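Local coordinates for protein endoglucanase (Clostridium thermocellum, PDB 2E4T) that probably hydrolyses internal beta-1,4-glucosidic bonds of cellulose and xyloglucan, this chain being the family 44 catalytic module of a larger cellulase, at residues N201-L207 with L241-D246; Q312-W318 with D428-S432; Y471-V476 with R489-I495. All blocks are in the same frame, centred on the assembly; numbering follows the deposited sequence. Where two conformers were deposited one is given.

Interaction 1 (N201-L207 with L241-D246); sequences NVTAKEL and LQSAPD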
# COMPACT_ATOMS: atom_id res chain seq x y z
N ASN A 201 -10.73 -20.89 11.60
CA ASN A 201 -11.05 -19.63 10.96
C ASN A 201 -11.07 -18.54 12.03
O ASN A 201 -11.78 -18.67 13.06
CB ASN A 201 -12.43 -19.71 10.29
CG ASN A 201 -12.45 -20.71 9.15
OD1 ASN A 201 -11.45 -20.92 8.47
ND2 ASN A 201 -13.59 -21.36 8.92
N VAL A 202 -10.34 -17.43 11.79
CA VAL A 202 -10.21 -16.42 12.83
C VAL A 202 -11.55 -15.83 13.22
O VAL A 202 -12.42 -15.52 12.36
CB VAL A 202 -9.22 -15.32 12.40
CG1 VAL A 202 -9.79 -14.45 11.27
CG2 VAL A 202 -8.74 -14.51 13.58
N THR A 203 -11.76 -15.61 14.51
CA THR A 203 -12.93 -14.91 14.99
C THR A 203 -12.68 -13.40 15.06
O THR A 203 -11.53 -12.95 15.23
CB THR A 203 -13.38 -15.46 16.37
OG1 THR A 203 -12.35 -15.20 17.31
CG2 THR A 203 -13.74 -16.93 16.30
N ALA A 204 -13.75 -12.65 14.93
CA ALA A 204 -13.65 -11.21 15.15
C ALA A 204 -13.12 -10.92 16.57
O ALA A 204 -12.27 -10.02 16.75
CB ALA A 204 -15.01 -10.56 14.92
N LYS A 205 -13.61 -11.66 17.56
CA LYS A 205 -13.15 -11.42 18.94
C LYS A 205 -11.64 -11.70 19.08
O LYS A 205 -10.93 -10.92 19.73
CB LYS A 205 -13.92 -12.28 19.93
CG LYS A 205 -15.34 -11.78 20.16
CD LYS A 205 -16.07 -12.60 21.24
CE LYS A 205 -16.17 -14.10 21.00
NZ LYS A 205 -16.90 -14.44 19.74
N GLU A 206 -11.14 -12.79 18.50
CA GLU A 206 -9.71 -13.08 18.63
C GLU A 206 -8.91 -11.96 17.94
O GLU A 206 -7.87 -11.53 18.46
CB GLU A 206 -9.37 -14.44 17.99
CG GLU A 206 -7.87 -14.73 17.98
CD GLU A 206 -7.39 -16.03 17.37
OE1 GLU A 206 -7.90 -17.11 17.72
OE2 GLU A 206 -6.54 -15.92 16.47
N LEU A 207 -9.35 -11.55 16.74
CA LEU A 207 -8.56 -10.55 16.03
C LEU A 207 -8.47 -9.25 16.84
O LEU A 207 -7.38 -8.65 16.92
CB LEU A 207 -9.13 -10.32 14.62
CG LEU A 207 -8.30 -9.39 13.76
CD1 LEU A 207 -6.85 -9.83 13.64
CD2 LEU A 207 -8.94 -9.32 12.38
N LEU A 241 -15.06 -10.40 7.52
CA LEU A 241 -13.88 -11.14 7.99
C LEU A 241 -13.95 -12.58 7.46
O LEU A 241 -13.65 -13.55 8.12
CB LEU A 241 -13.70 -11.02 9.49
CG LEU A 241 -12.31 -11.41 10.03
CD1 LEU A 241 -11.23 -10.44 9.54
CD2 LEU A 241 -12.34 -11.43 11.56
N GLN A 242 -14.32 -12.70 6.16
CA GLN A 242 -14.42 -14.00 5.49
C GLN A 242 -15.40 -14.93 6.24
O GLN A 242 -15.09 -16.05 6.60
CB GLN A 242 -13.09 -14.68 5.25
CG GLN A 242 -13.10 -15.80 4.24
CD GLN A 242 -12.74 -15.41 2.88
OE1 GLN A 242 -13.02 -14.29 2.44
NE2 GLN A 242 -12.07 -16.29 2.20
N SER A 243 -16.62 -14.43 6.41
CA SER A 243 -17.65 -15.23 7.05
C SER A 243 -17.17 -15.70 8.43
O SER A 243 -17.35 -16.88 8.78
CB SER A 243 -18.08 -16.41 6.19
OG SER A 243 -18.52 -15.98 4.87
N ALA A 244 -16.59 -14.79 9.22
CA ALA A 244 -15.97 -15.22 10.48
C ALA A 244 -17.03 -15.92 11.34
O ALA A 244 -18.20 -15.53 11.38
CB ALA A 244 -15.40 -14.03 11.22
N PRO A 245 -16.62 -16.94 12.11
CA PRO A 245 -17.62 -17.76 12.81
C PRO A 245 -18.46 -17.04 13.83
O PRO A 245 -19.56 -17.52 14.15
CB PRO A 245 -16.79 -18.90 13.44
CG PRO A 245 -15.48 -18.88 12.87
CD PRO A 245 -15.30 -17.61 12.13
N ASP A 246 -17.96 -15.94 14.39
CA ASP A 246 -18.69 -15.15 15.38
C ASP A 246 -19.28 -13.86 14.80
O ASP A 246 -19.80 -13.04 15.56
CB ASP A 246 -17.85 -14.83 16.61
CG ASP A 246 -16.61 -14.00 16.28
OD1 ASP A 246 -16.27 -13.86 15.08
OD2 ASP A 246 -15.99 -13.50 17.28
O HOH W 1 -12.74 -15.80 9.63
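Asp246 carries its CG between its own backbone N and carbonyl carbon (chi1 61°), which turns the carboxylate onto the first turn of helix 204-221, while Lys205 folds back through bends at chi3 and chi4 until its ammonium group reaches the same carboxylate. Three N-H donors then converge on the two oxygens. OD1 of Asp246 takes the backbone N of Ala204 at 2.8 Å on its syn lone pair. OD2 uses its syn lone pair for the backbone N of Lys205, 3.0 Å away in a fairly straight bond (165°), and its anti lone pair for Lys205 NZ at 2.8 Å, a salt bridge. With both oxygens bonded, the rotation of the carboxylate is fixed, and its negative charge sits where the helix dipole would be expected to favour it. Thr203 occupies the N-cap: its OG1 accepts from Glu206 N at 2.9 Å, and its CB lies against Asp246 OD2. Beside this polar grip runs an apolar strip. Leu241, just past the end of helix 235-240, crosses Val202 at about a right angle, its CD2 4.0 Å from Val202 CG1. The other methyl, CD1, meets Leu207 CD2 at 3.8 Å, and Phe257 of helix 257-272 covers the same leucines. Pro245 leans its CG and CD on the Asn201 and Val202 carbonyls, and Ala244 CB approaches Val202 O to 3.5 Å. One water donates to both Val202 O and Leu241 O, bridging the two loops. The contact thus joins the loops that follow parallel strands 180-183 and 226-232 of the TIM barrel, and what defines it is a helix N-terminus N-capped by Thr203 and, in addition, bound at its first backbone N-H groups by the Asp246 carboxylate of the neighbouring beta-alpha loop.

Interaction 2 (Q312-W318 with D428-S432); sequences QAPRTLW and DIEVS
Arg315 reaches across to Ile429 and Glu430, and its chain can be followed outward atom by atom. CB already points toward 428-432; CG lies anti to the carbonyl carbon (chi1 -70°), and CD comes 3.8 Å from Ile429 O. A bend at chi3 (62°) then swings the guanidinium round. NE forms a salt bridge with Asp319, next after Trp318. Over one face of the guanidinium, offset toward its rim, lies Ile429 CG1, 3.8 Å above the plane. NH2 meets the terminal methyl of the same isoleucine, CD1. NH1 passes Glu430 CA at 3.9 Å and is held in two ways: it donates to Gln312 OE1 at 3.0 Å, an oxygen lying in the guanidinium plane, and it donates to a water that in turn gives a longer bond to Glu430 OE2. The link between these opposite charges is therefore made through water.

Gln312 makes the direct polar bond of the contact. Its NE2 donates to Glu430 O at 2.9 Å, nearly straight at 166°, with that oxygen close to the amide plane. One amide thus grips both sides, OE1 holding the arginine and NE2 the opposing backbone. Ile429 CD1 also packs on Trp318 CH2, 4.0 Å away, and the indole itself meets the Tyr384 ring at a small angle between planes.

Asp428 shapes the receiving loop: OD1 accepts from Glu430 N, an Asx turn, and from Val431 N, which extends it to an Asx motif. Placed between antiparallel strands 420-426 and 432-439, it gives the beta domain the surface on which the loop after barrel helix 304-312 rests, a junction between the TIM barrel and the beta domain.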
# COMPACT_ATOMS: atom_id res chain seq x y z
N GLN A 312 -9.93 2.07 -16.76
CA GLN A 312 -11.05 2.65 -16.04
C GLN A 312 -11.13 2.18 -14.57
O GLN A 312 -11.76 2.87 -13.75
CB GLN A 312 -12.39 2.34 -16.73
CG GLN A 312 -12.43 2.85 -18.18
CD GLN A 312 -12.17 4.34 -18.29
OE1 GLN A 312 -12.51 5.15 -17.43
NE2 GLN A 312 -11.53 4.72 -19.39
N ALA A 313 -10.54 1.00 -14.25
CA ALA A 313 -10.72 0.42 -12.94
C ALA A 313 -10.34 1.33 -11.77
O ALA A 313 -10.98 1.20 -10.71
CB ALA A 313 -9.94 -0.90 -12.87
N PRO A 314 -9.34 2.20 -11.89
CA PRO A 314 -9.04 3.07 -10.74
C PRO A 314 -10.27 3.92 -10.31
O PRO A 314 -10.32 4.35 -9.16
CB PRO A 314 -7.88 3.96 -11.24
CG PRO A 314 -7.19 3.05 -12.24
CD PRO A 314 -8.33 2.36 -12.96
N ARG A 315 -11.23 4.13 -11.21
CA ARG A 315 -12.42 4.89 -10.83
C ARG A 315 -13.22 4.22 -9.73
O ARG A 315 -13.95 4.90 -9.01
CB ARG A 315 -13.24 5.19 -12.09
CG ARG A 315 -12.56 6.19 -12.98
CD ARG A 315 -13.19 6.27 -14.37
NE ARG A 315 -14.59 6.73 -14.24
CZ ARG A 315 -15.48 6.63 -15.23
NH1 ARG A 315 -15.13 6.09 -16.42
NH2 ARG A 315 -16.73 7.04 -15.00
N THR A 316 -13.13 2.89 -9.58
CA THR A 316 -13.84 2.26 -8.46
C THR A 316 -13.34 2.77 -7.11
O THR A 316 -14.04 2.69 -6.10
CB THR A 316 -13.70 0.73 -8.56
OG1 THR A 316 -14.28 0.37 -9.81
CG2 THR A 316 -14.31 -0.01 -7.41
N LEU A 317 -12.09 3.29 -7.09
CA LEU A 317 -11.56 3.84 -5.86
C LEU A 317 -12.33 5.09 -5.38
O LEU A 317 -12.39 5.33 -4.18
CB LEU A 317 -10.09 4.20 -6.01
CG LEU A 317 -9.16 3.02 -6.29
CD1 LEU A 317 -7.74 3.50 -6.64
CD2 LEU A 317 -9.09 2.07 -5.08
N TRP A 318 -12.83 5.93 -6.33
CA TRP A 318 -13.28 7.26 -5.95
C TRP A 318 -14.59 7.71 -6.60
O TRP A 318 -15.21 8.65 -6.06
CB TRP A 318 -12.19 8.33 -6.27
CG TRP A 318 -11.95 8.49 -7.74
CD1 TRP A 318 -11.06 7.79 -8.53
CD2 TRP A 318 -12.62 9.39 -8.64
NE1 TRP A 318 -11.14 8.20 -9.84
CE2 TRP A 318 -12.11 9.17 -9.92
CE3 TRP A 318 -13.63 10.37 -8.46
CZ2 TRP A 318 -12.54 9.89 -11.04
CZ3 TRP A 318 -14.09 11.04 -9.59
CH2 TRP A 318 -13.55 10.81 -10.86
N ASP A 428 -13.78 15.33 -18.85
CA ASP A 428 -14.07 13.96 -19.34
C ASP A 428 -13.23 12.98 -18.53
O ASP A 428 -12.05 12.72 -18.83
CB ASP A 428 -13.81 13.82 -20.83
CG ASP A 428 -14.24 12.45 -21.36
OD1 ASP A 428 -14.30 11.48 -20.57
OD2 ASP A 428 -14.52 12.34 -22.58
N ILE A 429 -13.84 12.42 -17.49
CA ILE A 429 -13.16 11.52 -16.58
C ILE A 429 -12.97 10.13 -17.13
O ILE A 429 -12.27 9.32 -16.49
CB ILE A 429 -13.90 11.45 -15.20
CG1 ILE A 429 -15.25 10.75 -15.32
CG2 ILE A 429 -13.97 12.81 -14.54
CD1 ILE A 429 -16.03 10.62 -14.00
N GLU A 430 -13.60 9.82 -18.27
CA GLU A 430 -13.42 8.53 -18.92
C GLU A 430 -12.18 8.52 -19.81
O GLU A 430 -11.36 7.61 -19.75
CB GLU A 430 -14.67 8.20 -19.73
CG GLU A 430 -14.59 6.83 -20.33
CD GLU A 430 -15.75 6.54 -21.25
OE1 GLU A 430 -16.22 7.47 -21.97
OE2 GLU A 430 -16.22 5.39 -21.25
N VAL A 431 -11.97 9.59 -20.60
CA VAL A 431 -10.86 9.61 -21.51
C VAL A 431 -9.59 10.12 -20.86
O VAL A 431 -8.50 9.94 -21.44
CB VAL A 431 -11.18 10.46 -22.79
CG1 VAL A 431 -11.04 11.95 -22.50
CG2 VAL A 431 -10.32 10.06 -23.93
N SER A 432 -9.68 10.75 -19.69
CA SER A 432 -8.53 11.39 -19.09
C SER A 432 -8.58 11.37 -17.61
O SER A 432 -9.64 11.18 -17.01
CB SER A 432 -8.40 12.84 -19.59
OG SER A 432 -9.43 13.69 -19.05
O HOH W 2 -17.10 4.88 -18.14

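Interaction 3 (Y471-V476 with R489-I495); sequences YTIGNV and RTPIVNI
The flat side-chain amide of Asn475 lies alongside the ring of Pro491, both pointing the same way, and its ND2 end comes 3.5 Å from Pro491 CB. That ND2 also donates to a water, which accepts from Val476 N and donates to Arg489 O. The peptide groups are the other flat partners: Gly474 N meets Ile492 O in the carbonyl plane at 2.8 Å, while the return bond from Ile492 N reaches Gly474 O tilted 25° from the Gly474 carbonyl plane. Together they form an antiparallel hydrogen-bonded pair. Ile492 O has a second, lesser partner in Ile473 CA, a CA-H...O contact of 3.4 Å. Farther along, Arg489 N donates to Val476 O at 2.8 Å.

Apolar groups fill in around the backbone. Val476 CG2 packs obliquely on Ile492 CD1 at 3.9 Å, and Tyr502 touches both residues from strand 499-504. Ile473 CD1 rests on Pro491 CB. Ile495 holds CG1 anti to its carbonyl carbon (chi1 -54°), so that CD1 lies against the Thr472-Ile473 peptide while CG2 nears Tyr471 O, 3.4 Å away. A second water closes the far end, 2.6 Å from Thr472 O.

Thr472 and Ile473, just before strand 474-480, both face Glu515 in a classic beta bulge. Chemically, in this part of the hairpin three direct backbone bonds are made; one water stands between Val476 N and Arg489 O, and another lets two carbonyls, Thr472 O and Val493 O, which cannot bond each other, share a donor. Pro491 has no N-H to offer, which is consistent with its place on strand 486-492, at an edge of the sheet.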
# COMPACT_ATOMS: atom_id res chain seq x y z
N TYR A 471 2.32 31.85 -15.26
CA TYR A 471 3.28 30.82 -15.77
C TYR A 471 3.68 31.10 -17.23
O TYR A 471 2.83 31.56 -18.02
CB TYR A 471 2.64 29.42 -15.66
CG TYR A 471 2.24 29.08 -14.25
CD1 TYR A 471 3.21 28.91 -13.26
CD2 TYR A 471 0.91 28.97 -13.91
CE1 TYR A 471 2.82 28.62 -11.92
CE2 TYR A 471 0.55 28.65 -12.57
CZ TYR A 471 1.50 28.50 -11.60
OH TYR A 471 1.10 28.22 -10.30
N THR A 472 4.97 30.85 -17.51
CA THR A 472 5.50 31.13 -18.87
C THR A 472 6.16 29.93 -19.55
O THR A 472 6.54 29.99 -20.72
CB THR A 472 6.55 32.27 -18.82
OG1 THR A 472 7.62 31.89 -17.97
CG2 THR A 472 5.90 33.55 -18.36
N ILE A 473 6.33 28.83 -18.85
CA ILE A 473 6.85 27.65 -19.53
C ILE A 473 6.31 26.45 -18.73
O ILE A 473 6.17 26.49 -17.49
CB ILE A 473 8.41 27.60 -19.57
CG1 ILE A 473 8.91 26.43 -20.42
CG2 ILE A 473 9.01 27.62 -18.14
CD1 ILE A 473 10.41 26.49 -20.79
N GLY A 474 5.99 25.38 -19.48
CA GLY A 474 5.67 24.09 -18.87
C GLY A 474 6.63 23.04 -19.43
O GLY A 474 6.50 22.60 -20.59
N ASN A 475 7.60 22.62 -18.62
CA ASN A 475 8.45 21.51 -19.03
C ASN A 475 7.66 20.22 -18.88
O ASN A 475 6.75 20.13 -18.05
CB ASN A 475 9.75 21.55 -18.27
CG ASN A 475 10.67 22.64 -18.79
OD1 ASN A 475 10.88 23.66 -18.08
ND2 ASN A 475 11.13 22.53 -20.01
N VAL A 476 7.99 19.22 -19.72
CA VAL A 476 7.19 18.02 -19.80
C VAL A 476 8.06 16.80 -19.81
O VAL A 476 9.05 16.73 -20.55
CB VAL A 476 6.33 18.01 -21.10
CG1 VAL A 476 5.46 16.74 -21.15
CG2 VAL A 476 5.44 19.27 -21.19
N ARG A 489 10.19 16.01 -22.95
CA ARG A 489 9.56 16.37 -24.22
C ARG A 489 9.67 17.87 -24.45
O ARG A 489 10.12 18.63 -23.59
CB ARG A 489 8.08 15.95 -24.19
CG ARG A 489 7.84 14.50 -23.74
CD ARG A 489 8.57 13.47 -24.57
NE ARG A 489 8.43 12.08 -24.08
CZ ARG A 489 7.60 11.19 -24.60
NH1 ARG A 489 6.70 11.53 -25.56
NH2 ARG A 489 7.61 9.96 -24.12
N THR A 490 9.24 18.33 -25.63
CA THR A 490 9.35 19.75 -25.94
C THR A 490 8.53 20.56 -24.93
O THR A 490 7.36 20.23 -24.68
CB THR A 490 8.81 20.00 -27.35
OG1 THR A 490 9.56 19.16 -28.22
CG2 THR A 490 8.94 21.45 -27.74
N PRO A 491 9.08 21.65 -24.37
CA PRO A 491 8.30 22.41 -23.39
C PRO A 491 7.14 23.15 -24.05
O PRO A 491 7.22 23.59 -25.20
CB PRO A 491 9.28 23.43 -22.87
CG PRO A 491 10.24 23.64 -24.01
CD PRO A 491 10.44 22.17 -24.52
N ILE A 492 6.08 23.34 -23.25
CA ILE A 492 4.91 24.17 -23.58
C ILE A 492 5.32 25.63 -23.35
O ILE A 492 5.81 25.97 -22.25
CB ILE A 492 3.76 23.79 -22.65
CG1 ILE A 492 3.30 22.36 -22.94
CG2 ILE A 492 2.61 24.81 -22.70
CD1 ILE A 492 2.53 21.72 -21.79
N VAL A 493 5.15 26.50 -24.36
CA VAL A 493 5.59 27.86 -24.25
C VAL A 493 4.54 28.91 -24.56
O VAL A 493 4.80 30.09 -24.26
CB VAL A 493 6.82 28.15 -25.16
CG1 VAL A 493 7.96 27.18 -24.87
CG2 VAL A 493 6.42 28.14 -26.62
N ASN A 494 3.41 28.57 -25.16
CA ASN A 494 2.47 29.62 -25.54
C ASN A 494 1.34 29.66 -24.55
O ASN A 494 0.24 29.14 -24.76
CB ASN A 494 1.99 29.47 -27.00
CG ASN A 494 1.57 30.83 -27.49
OD1 ASN A 494 0.84 31.54 -26.75
ND2 ASN A 494 2.05 31.25 -28.66
N ILE A 495 1.63 30.27 -23.40
CA ILE A 495 0.71 30.37 -22.28
C ILE A 495 0.22 31.81 -22.25
O ILE A 495 1.00 32.75 -22.18
CB ILE A 495 1.39 29.97 -20.96
CG1 ILE A 495 2.02 28.54 -21.11
CG2 ILE A 495 0.36 30.05 -19.84
CD1 ILE A 495 2.80 28.12 -19.92
O HOH W 3 6.04 31.75 -22.55
O HOH W 4 10.36 20.00 -21.22

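The three contacts follow one another along the chain without touching. Interaction 1 ties two loops of the TIM barrel together, interaction 2 joins barrel to beta domain, and interaction 3 lies within the beta domain, at the edge of its sheet. Centres of interactions 1 and 2 are 34 Å apart, with nearest atoms about 17 Å apart; interactions 2 and 3 are closer, 27 Å between centres. Interactions 1 and 3 occupy opposite sides of the chain's centre, their own centres 56 Å apart. All three lie away from the zinc site (Asp35, Ala395, Glu401) and the calcium site (Glu54, Asp150, Asp153, Tyr155).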